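PDB 3WUD: galectin from Xenopus laevis, which binds beta-galactosides such as lactose through a beta-sandwich carbohydrate-recognition domain of the galectin family, and is also linked to laminin binding. Local coordinates for residues 18-23 / 35-40; 44-49 / 90-95. All blocks are in the same frame, centred on the assembly; numbering follows the deposited sequence.

Overall arrangement
Both contacts are buried, their centres 6 Å apart, and each bridges the two sheets of the galectin sandwich. They share those sheets: strands 34-37 and 43-51 are neighbours in one, strands 19-26 and 86-95 in the other. Contact 1 is purely aliphatic, leucine and isoleucine branches meeting in the core. Contact 2 adds an edge-to-face pair of phenylalanines, and the outer side of its first strand carries polar residues that hold galactose. Two links join them: the Cys19-Cys91 disulfide, in the conformer modelled here, on the outer side of one sheet, and on the sugar-binding side of the other a probable hydrogen bond between His47 ND1 and Asn36 OD1.

Contact 1 of 2, residues 18-23 / 35-40; sequences HCLELK and INLGKD
Leu20 and Leu37 reach for each other from the two sheets of the sandwich and meet at their methyls, Leu20 CD1 lying 3.9 Å from Leu37 CD2, with the two side chains set at a slant. Two residues further along strand 19-26 and two back along strand 34-37, Leu22 and Ile35 approach differently: they run past one another in opposite directions, and the touch is looser, with Leu22 CD2 4.2 Å from Ile35 CD1. Both leucines of 18-23 carry CG anti to the backbone N (chi1 176° in Leu20), whereas Leu37 turns its CG beside the backbone N (chi1 -73°); these different settings bring Leu20 CD1 and Leu37 CD2 together. The CA atoms of Leu20 and Leu37 stand 9.6 Å apart, a separation the side chains bridge without any backbone pairing. Around the pairs, Leu123 packs on Ile35 and Leu37, while Ile133 touches both Leu20 and Leu22. Alternate residues serve other surroundings: Glu21 packs on Ser134 of strand 129-135, and Asn36 ND2 hydrogen-bonds Ser124 OG of strand 120-126. With no hydrogen bond or charge pair crossing between the segments, what joins the two sheets here is apolar contact between branched side chains, shape and burial doing the work in the sandwich core.

Contact 2 of 2, residues 44-49 / 90-95; sequences YVIHFN and ICFEYQ. With GAL (beta-D-galactopyranose), chain B.
Ile46 opens the contact, its CG2 4.4 Å from Phe92 CD1, a light touch oblique to the Phe92 ring. Just before it the chain turns a corner at Val45, and Val45 and Ile46 together face Leu37 in a classic beta bulge. His47 points its CB away from 90-95, and its NE2 hydrogen-bonds O4 of the galactose at 2.7 Å. That oxygen lies at the edge of the imidazole, near its plane; on the same ring ND1 pairs with Asn36 OD1, a probable second-shell bond that would help fix the ring's rotation. Phe48 swings back into the core, where a chi1 of 176° sets its ring opposite the backbone N, and presents a face to the edge of Phe92. The T-shaped pair has centroids 5.5 Å apart and planes at 90°, and Phe92 CE1 comes 4.0 Å from Phe48 CG. Farther out on the Phe48 ring, CE2 meets Ile90 CD1 at 4.1 Å. Asn49 returns to the pocket, where its OD1 lies 3.2 Å from galactose O4 and accepts a hydrogen bond from Arg51 NE. Strand 46-49 runs nearly antiparallel to 90-95 at 159° across the sandwich, between 34-37 and 60-67 in its own sheet, while 90-95 lies between 19-26 and 98-103, whose Val101 touches both Phe48 and Ile90.

Contact 1 of 2, residues 18-23 / 35-40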
ATOM      1  N   HIS A  18      -4.349  -9.155  13.973  1.00 22.20           N
ATOM      2  CA  HIS A  18      -4.626  -8.993  12.548  1.00 22.41           C
ATOM      3  C   HIS A  18      -3.436  -9.363  11.688  1.00 23.22           C
ATOM      4  O   HIS A  18      -2.325  -9.479  12.206  1.00 20.95           O
ATOM      5  CB  HIS A  18      -5.023  -7.535  12.291  1.00 25.64           C
ATOM      6  CG  HIS A  18      -6.264  -7.146  13.029  1.00 27.70           C
ATOM      7  ND1 HIS A  18      -7.516  -7.223  12.454  1.00 32.13           N
ATOM      8  CD2 HIS A  18      -6.467  -6.820  14.329  1.00 29.50           C
ATOM      9  CE1 HIS A  18      -8.431  -6.888  13.350  1.00 33.05           C
ATOM     10  NE2 HIS A  18      -7.820  -6.642  14.498  1.00 31.77           N
ATOM     11  N   CYS A  19      -3.695  -9.509  10.381  1.00 22.80           N
ATOM     12  CA  CYS A  19      -2.640  -9.885   9.449  0.50 24.13           C
ATOM     13  C   CYS A  19      -2.689  -8.983   8.234  1.00 22.14           C
ATOM     14  O   CYS A  19      -3.710  -8.382   7.877  1.00 22.47           O
ATOM     15  CB  CYS A  19      -2.521 -11.426   9.150  0.50 27.04           C
ATOM     16  SG  CYS A  19      -3.348 -12.285   7.756  0.50 31.31           S
ATOM     17  N   LEU A  20      -1.508  -8.795   7.671  1.00 20.57           N
ATOM     18  CA  LEU A  20      -1.288  -7.995   6.487  1.00 20.24           C
ATOM     19  C   LEU A  20      -0.859  -9.027   5.435  1.00 20.71           C
ATOM     20  O   LEU A  20       0.093  -9.763   5.652  1.00 18.60           O
ATOM     21  CB  LEU A  20      -0.207  -6.959   6.768  1.00 20.74           C
ATOM     22  CG  LEU A  20       0.226  -6.066   5.576  1.00 20.94           C
ATOM     23  CD1 LEU A  20       1.071  -4.881   5.984  1.00 23.38           C
ATOM     24  CD2 LEU A  20       1.030  -6.850   4.532  1.00 25.15           C
ATOM     25  N   GLU A  21      -1.626  -9.150   4.388  1.00 19.92           N
ATOM     26  CA  GLU A  21      -1.285 -10.033   3.263  1.00 22.88           C
ATOM     27  C   GLU A  21      -0.687  -9.257   2.154  1.00 23.66           C
ATOM     28  O   GLU A  21      -1.235  -8.249   1.754  1.00 24.22           O
ATOM     29  CB  GLU A  21      -2.531 -10.728   2.698  1.00 25.21           C
ATOM     30  CG  GLU A  21      -2.155 -11.668   1.543  1.00 32.05           C
ATOM     31  CD  GLU A  21      -3.293 -11.940   0.583  1.00 37.41           C
ATOM     32  OE1 GLU A  21      -3.060 -11.938  -0.668  1.00 50.08           O
ATOM     33  OE2 GLU A  21      -4.409 -12.160   1.092  1.00 37.08           O
ATOM     34  N   LEU A  22       0.458  -9.714   1.635  1.00 22.74           N
ATOM     35  CA  LEU A  22       1.117  -9.086   0.489  1.00 25.24           C
ATOM     36  C   LEU A  22       1.165 -10.084  -0.678  1.00 25.55           C
ATOM     37  O   LEU A  22       1.512 -11.235  -0.474  1.00 26.69           O
ATOM     38  CB  LEU A  22       2.544  -8.653   0.830  1.00 26.11           C
ATOM     39  CG  LEU A  22       3.228  -7.688  -0.146  1.00 31.52           C
ATOM     40  CD1 LEU A  22       3.974  -6.587   0.570  1.00 33.99           C
ATOM     41  CD2 LEU A  22       4.183  -8.406  -1.121  1.00 33.38           C
ATOM     42  N   LYS A  23       0.792  -9.628  -1.869  1.00 22.62           N
ATOM     43  CA  LYS A  23       0.956 -10.409  -3.082  1.00 20.77           C
ATOM     44  C   LYS A  23       1.860  -9.614  -4.016  1.00 19.05           C
ATOM     45  O   LYS A  23       1.675  -8.426  -4.201  1.00 16.43           O
ATOM     46  CB  LYS A  23      -0.420 -10.694  -3.727  1.00 24.62           C
ATOM     47  CG  LYS A  23      -0.362 -11.642  -4.921  1.00 29.25           C
ATOM     48  CD  LYS A  23      -1.768 -11.972  -5.427  1.00 35.55           C
ATOM     49  CE  LYS A  23      -2.402 -13.078  -4.621  1.00 41.46           C
ATOM     50  NZ  LYS A  23      -3.748 -13.449  -5.188  1.00 48.35           N
ATOM     51  N   ILE A  35      10.742  -8.069   2.372  1.00 14.04           N
ATOM     52  CA  ILE A  35       9.600  -7.303   2.848  1.00 13.87           C
ATOM     53  C   ILE A  35       9.888  -6.982   4.340  1.00 12.62           C
ATOM     54  O   ILE A  35      10.223  -7.864   5.143  1.00 13.74           O
ATOM     55  CB  ILE A  35       8.335  -8.152   2.783  1.00 14.32           C
ATOM     56  CG1 ILE A  35       8.038  -8.580   1.344  1.00 15.37           C
ATOM     57  CG2 ILE A  35       7.148  -7.414   3.475  1.00 16.01           C
ATOM     58  CD1 ILE A  35       7.251  -9.829   1.316  1.00 17.69           C
ATOM     59  N   ASN A  36       9.859  -5.696   4.631  1.00 11.78           N
ATOM     60  CA  ASN A  36      10.063  -5.169   5.954  1.00 12.10           C
ATOM     61  C   ASN A  36       8.789  -4.627   6.601  1.00 12.59           C
ATOM     62  O   ASN A  36       8.090  -3.892   5.956  1.00 11.98           O
ATOM     63  CB  ASN A  36      11.027  -4.040   5.787  1.00 11.94           C
ATOM     64  CG  ASN A  36      12.350  -4.487   5.211  1.00 12.33           C
ATOM     65  OD1 ASN A  36      12.949  -5.456   5.689  1.00 11.96           O
ATOM     66  ND2 ASN A  36      12.804  -3.790   4.207  1.00 14.78           N
ATOM     67  N   LEU A  37       8.507  -4.964   7.846  1.00 11.76           N
ATOM     68  CA  LEU A  37       7.357  -4.430   8.588  0.50 13.20           C
ATOM     69  C   LEU A  37       7.883  -3.886   9.898  1.00 12.71           C
ATOM     70  O   LEU A  37       8.710  -4.559  10.564  1.00 12.82           O
ATOM     71  CB  LEU A  37       6.377  -5.555   8.924  1.00 16.36           C
ATOM     72  CG  LEU A  37       5.509  -6.166   7.842  1.00 19.44           C
ATOM     73  CD1 LEU A  37       4.461  -7.015   8.567  1.00 22.48           C
ATOM     74  CD2 LEU A  37       4.820  -5.081   7.093  1.00 22.60           C
ATOM     75  N   GLY A  38       7.424  -2.724  10.328  1.00 12.67           N
ATOM     76  CA  GLY A  38       7.865  -2.200  11.600  1.00 12.89           C
ATOM     77  C   GLY A  38       7.241  -0.856  11.821  1.00 14.03           C
ATOM     78  O   GLY A  38       6.012  -0.668  11.578  1.00 13.08           O
ATOM     79  N   LYS A  39       8.074   0.061  12.301  1.00 14.96           N
ATOM     80  CA  LYS A  39       7.611   1.370  12.833  1.00 16.95           C
ATOM     81  C   LYS A  39       8.057   2.558  12.009  1.00 17.29           C
ATOM     82  O   LYS A  39       7.363   3.633  11.920  1.00 16.34           O
ATOM     83  CB  LYS A  39       8.042   1.504  14.328  1.00 18.47           C
ATOM     84  CG  LYS A  39       7.609   0.354  15.244  1.00 23.74           C
ATOM     85  CD  LYS A  39       8.017   0.607  16.703  1.00 26.66           C
ATOM     86  CE  LYS A  39       9.509   0.606  16.983  1.00 29.69           C
ATOM     87  NZ  LYS A  39       9.648   0.703  18.461  1.00 30.71           N
ATOM     88  N   ASP A  40       9.203   2.383  11.318  1.00 16.35           N
ATOM     89  CA  ASP A  40       9.744   3.315  10.375  1.00 17.16           C
ATOM     90  C   ASP A  40      10.950   2.660   9.652  1.00 14.89           C
ATOM     91  O   ASP A  40      11.278   1.520   9.933  1.00 13.84           O
ATOM     92  CB  ASP A  40      10.192   4.638  11.091  1.00 19.62           C
ATOM     93  CG  ASP A  40      11.110   4.383  12.244  1.00 23.72           C
ATOM     94  OD1 ASP A  40      12.069   3.650  12.053  1.00 19.87           O
ATOM     95  OD2 ASP A  40      10.831   4.842  13.390  1.00 25.98           O
TER

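Contact 2 of 2, residues 44-49 / 90-95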
ATOM      1  N   TYR A  44      12.612  -2.179  12.044  1.00 15.56           N
ATOM      2  CA  TYR A  44      11.892  -3.298  11.431  1.00 14.26           C
ATOM      3  C   TYR A  44      11.713  -4.313  12.525  1.00 15.18           C
ATOM      4  O   TYR A  44      12.660  -4.919  13.040  1.00 14.02           O
ATOM      5  CB  TYR A  44      12.633  -3.925  10.248  1.00 15.26           C
ATOM      6  CG  TYR A  44      13.116  -3.038   9.143  1.00 13.07           C
ATOM      7  CD1 TYR A  44      12.508  -1.819   8.763  1.00 14.18           C
ATOM      8  CD2 TYR A  44      14.188  -3.458   8.354  1.00 13.69           C
ATOM      9  CE1 TYR A  44      12.980  -1.051   7.686  1.00 17.21           C
ATOM     10  CE2 TYR A  44      14.663  -2.699   7.265  1.00 18.33           C
ATOM     11  CZ  TYR A  44      14.063  -1.526   6.931  1.00 16.09           C
ATOM     12  OH  TYR A  44      14.613  -0.858   5.868  1.00 20.32           O
ATOM     13  N   VAL A  45      10.443  -4.552  12.865  1.00 15.77           N
ATOM     14  CA  VAL A  45      10.073  -5.704  13.642  1.00 15.51           C
ATOM     15  C   VAL A  45      10.406  -7.016  12.909  1.00 15.67           C
ATOM     16  O   VAL A  45      10.854  -7.952  13.517  1.00 18.29           O
ATOM     17  CB  VAL A  45       8.555  -5.656  14.047  1.00 19.73           C
ATOM     18  CG1 VAL A  45       8.277  -6.794  14.976  1.00 20.71           C
ATOM     19  CG2 VAL A  45       8.218  -4.347  14.796  1.00 22.29           C
ATOM     20  N   ILE A  46      10.165  -7.061  11.609  1.00 13.07           N
ATOM     21  CA  ILE A  46      10.677  -8.163  10.712  1.00 13.49           C
ATOM     22  C   ILE A  46      11.234  -7.618   9.382  1.00 13.55           C
ATOM     23  O   ILE A  46      10.677  -6.775   8.712  1.00 13.26           O
ATOM     24  CB  ILE A  46       9.654  -9.323  10.495  1.00 13.31           C
ATOM     25  CG1 ILE A  46      10.332 -10.530   9.802  1.00 15.89           C
ATOM     26  CG2 ILE A  46       8.484  -8.827   9.701  1.00 12.84           C
ATOM     27  CD1 ILE A  46       9.419 -11.767   9.800  1.00 16.92           C
ATOM     28  N   HIS A  47      12.396  -8.186   9.008  1.00 12.96           N
ATOM     29  CA  HIS A  47      12.995  -8.123   7.717  1.00 12.42           C
ATOM     30  C   HIS A  47      12.918  -9.557   7.257  1.00 13.52           C
ATOM     31  O   HIS A  47      13.552 -10.440   7.872  1.00 14.88           O
ATOM     32  CB  HIS A  47      14.447  -7.631   7.810  1.00 12.20           C
ATOM     33  CG  HIS A  47      15.263  -7.816   6.553  1.00 12.86           C
ATOM     34  ND1 HIS A  47      15.137  -7.009   5.447  1.00 15.36           N
ATOM     35  CD2 HIS A  47      16.270  -8.668   6.290  1.00 13.31           C
ATOM     36  CE1 HIS A  47      16.059  -7.357   4.551  1.00 14.36           C
ATOM     37  NE2 HIS A  47      16.782  -8.323   5.076  1.00 14.51           N
ATOM     38  N   PHE A  48      12.094  -9.790   6.250  1.00 14.16           N
ATOM     39  CA  PHE A  48      11.750 -11.086   5.700  1.00 12.70           C
ATOM     40  C   PHE A  48      12.403 -11.187   4.330  1.00 11.90           C
ATOM     41  O   PHE A  48      12.055 -10.443   3.413  1.00 15.59           O
ATOM     42  CB  PHE A  48      10.232 -11.166   5.554  1.00 13.89           C
ATOM     43  CG  PHE A  48       9.746 -12.410   4.901  1.00 14.62           C
ATOM     44  CD1 PHE A  48       9.591 -13.573   5.646  1.00 15.07           C
ATOM     45  CD2 PHE A  48       9.424 -12.430   3.548  1.00 14.21           C
ATOM     46  CE1 PHE A  48       9.120 -14.734   5.059  1.00 15.96           C
ATOM     47  CE2 PHE A  48       8.971 -13.604   2.922  1.00 14.93           C
ATOM     48  CZ  PHE A  48       8.854 -14.758   3.698  1.00 14.72           C
ATOM     49  N   ASN A  49      13.473 -11.969   4.222  1.00 13.02           N
ATOM     50  CA  ASN A  49      14.348 -11.957   3.068  1.00 13.14           C
ATOM     51  C   ASN A  49      14.650 -13.369   2.398  1.00 13.36           C
ATOM     52  O   ASN A  49      15.660 -13.986   2.706  1.00 13.01           O
ATOM     53  CB  ASN A  49      15.674 -11.319   3.521  1.00 13.72           C
ATOM     54  CG  ASN A  49      16.677 -11.063   2.395  1.00 16.52           C
ATOM     55  OD1 ASN A  49      17.869 -11.060   2.666  1.00 16.20           O
ATOM     56  ND2 ASN A  49      16.226 -10.814   1.184  1.00 16.33           N
ATOM     57  N   ILE A  90       2.171 -13.691   0.858  1.00 20.76           N
ATOM     58  CA  ILE A  90       2.608 -14.004   2.217  1.00 20.48           C
ATOM     59  C   ILE A  90       1.708 -13.226   3.190  1.00 21.08           C
ATOM     60  O   ILE A  90       1.393 -12.032   2.863  1.00 21.02           O
ATOM     61  CB  ILE A  90       4.100 -13.588   2.403  1.00 21.09           C
ATOM     62  CG1 ILE A  90       5.001 -14.258   1.336  1.00 22.86           C
ATOM     63  CG2 ILE A  90       4.593 -13.858   3.825  1.00 20.44           C
ATOM     64  CD1 ILE A  90       5.716 -13.275   0.455  1.00 21.61           C
ATOM     65  N   CYS A  91       1.329 -13.827   4.344  1.00 19.50           N
ATOM     66  CA  CYS A  91       0.543 -13.094   5.418  0.50 21.62           C
ATOM     67  C   CYS A  91       1.434 -12.956   6.636  1.00 19.12           C
ATOM     68  O   CYS A  91       2.085 -13.900   7.095  1.00 19.72           O
ATOM     69  CB  CYS A  91      -0.862 -13.675   5.868  0.50 25.07           C
ATOM     70  SG  CYS A  91      -2.055 -12.296   6.148  0.50 29.93           S
ATOM     71  N   PHE A  92       1.460 -11.769   7.169  1.00 17.64           N
ATOM     72  CA  PHE A  92       2.152 -11.478   8.433  1.00 16.83           C
ATOM     73  C   PHE A  92       1.117 -11.216   9.505  1.00 19.47           C
ATOM     74  O   PHE A  92       0.407 -10.262   9.364  1.00 18.21           O
ATOM     75  CB  PHE A  92       3.071 -10.281   8.230  1.00 17.51           C
ATOM     76  CG  PHE A  92       4.082 -10.481   7.120  1.00 16.98           C
ATOM     77  CD1 PHE A  92       5.377 -10.889   7.408  1.00 18.46           C
ATOM     78  CD2 PHE A  92       3.733 -10.150   5.823  1.00 17.62           C
ATOM     79  CE1 PHE A  92       6.298 -11.035   6.374  1.00 18.95           C
ATOM     80  CE2 PHE A  92       4.624 -10.306   4.812  1.00 19.26           C
ATOM     81  CZ  PHE A  92       5.917 -10.757   5.097  1.00 19.43           C
ATOM     82  N   GLU A  93       1.003 -12.096  10.511  1.00 19.26           N
ATOM     83  CA  GLU A  93       0.005 -11.979  11.560  1.00 20.44           C
ATOM     84  C   GLU A  93       0.715 -11.439  12.780  1.00 20.08           C
ATOM     85  O   GLU A  93       1.765 -11.977  13.173  1.00 15.98           O
ATOM     86  CB  GLU A  93      -0.615 -13.338  11.878  1.00 22.87           C
ATOM     87  CG  GLU A  93      -1.503 -13.315  13.107  1.00 24.06           C
ATOM     88  CD  GLU A  93      -2.066 -14.685  13.458  1.00 26.99           C
ATOM     89  OE1 GLU A  93      -2.322 -15.450  12.519  1.00 30.52           O
ATOM     90  OE2 GLU A  93      -2.269 -14.956  14.677  1.00 35.58           O
ATOM     91  N   TYR A  94       0.150 -10.386  13.352  1.00 18.83           N
ATOM     92  CA  TYR A  94       0.703  -9.744  14.564  1.00 20.14           C
ATOM     93  C   TYR A  94       0.094 -10.263  15.887  1.00 21.91           C
ATOM     94  O   TYR A  94      -1.105 -10.078  16.154  1.00 24.14           O
ATOM     95  CB  TYR A  94       0.512  -8.209  14.407  1.00 22.01           C
ATOM     96  CG  TYR A  94       0.955  -7.304  15.542  1.00 20.80           C
ATOM     97  CD1 TYR A  94       1.789  -7.743  16.599  1.00 24.14           C
ATOM     98  CD2 TYR A  94       0.547  -6.000  15.564  1.00 20.66           C
ATOM     99  CE1 TYR A  94       2.147  -6.874  17.641  1.00 25.54           C
ATOM    100  CE2 TYR A  94       0.886  -5.161  16.583  1.00 21.43           C
ATOM    101  CZ  TYR A  94       1.709  -5.576  17.610  1.00 21.80           C
ATOM    102  OH  TYR A  94       2.016  -4.675  18.650  1.00 23.86           O
ATOM    103  N   GLN A  95       0.915 -10.975  16.665  1.00 20.79           N
ATOM    104  CA  GLN A  95       0.590 -11.354  18.050  1.00 24.01           C
ATOM    105  C   GLN A  95       1.482 -10.625  19.038  1.00 25.57           C
ATOM    106  O   GLN A  95       2.474  -9.981  18.661  1.00 28.76           O
ATOM    107  CB  GLN A  95       0.699 -12.888  18.236  1.00 26.03           C
ATOM    108  CG  GLN A  95      -0.288 -13.665  17.342  1.00 28.09           C
ATOM    109  CD  GLN A  95      -1.756 -13.333  17.683  1.00 34.70           C
ATOM    110  OE1 GLN A  95      -2.066 -12.908  18.808  1.00 36.04           O
ATOM    111  NE2 GLN A  95      -2.653 -13.514  16.723  1.00 32.76           N
TER
HETATM  112  C1  GAL B   2      22.747  -9.048   5.423  1.00 17.14           C
HETATM  113  C2  GAL B   2      22.171  -8.338   4.206  1.00 19.74           C
HETATM  114  C3  GAL B   2      21.040  -7.368   4.540  1.00 16.22           C
HETATM  115  C4  GAL B   2      20.036  -8.088   5.451  1.00 17.27           C
HETATM  116  C5  GAL B   2      20.780  -8.741   6.625  1.00 15.40           C
HETATM  117  C6  GAL B   2      19.910  -9.502   7.600  1.00 14.87           C
HETATM  118  O2  GAL B   2      23.192  -7.577   3.573  1.00 19.09           O
HETATM  119  O3  GAL B   2      20.494  -6.849   3.340  1.00 17.40           O
HETATM  120  O4  GAL B   2      19.339  -9.098   4.708  1.00 16.75           O
HETATM  121  O5  GAL B   2      21.762  -9.696   6.203  1.00 15.01           O
HETATM  122  O6  GAL B   2      20.623 -10.077   8.678  1.00 16.76           O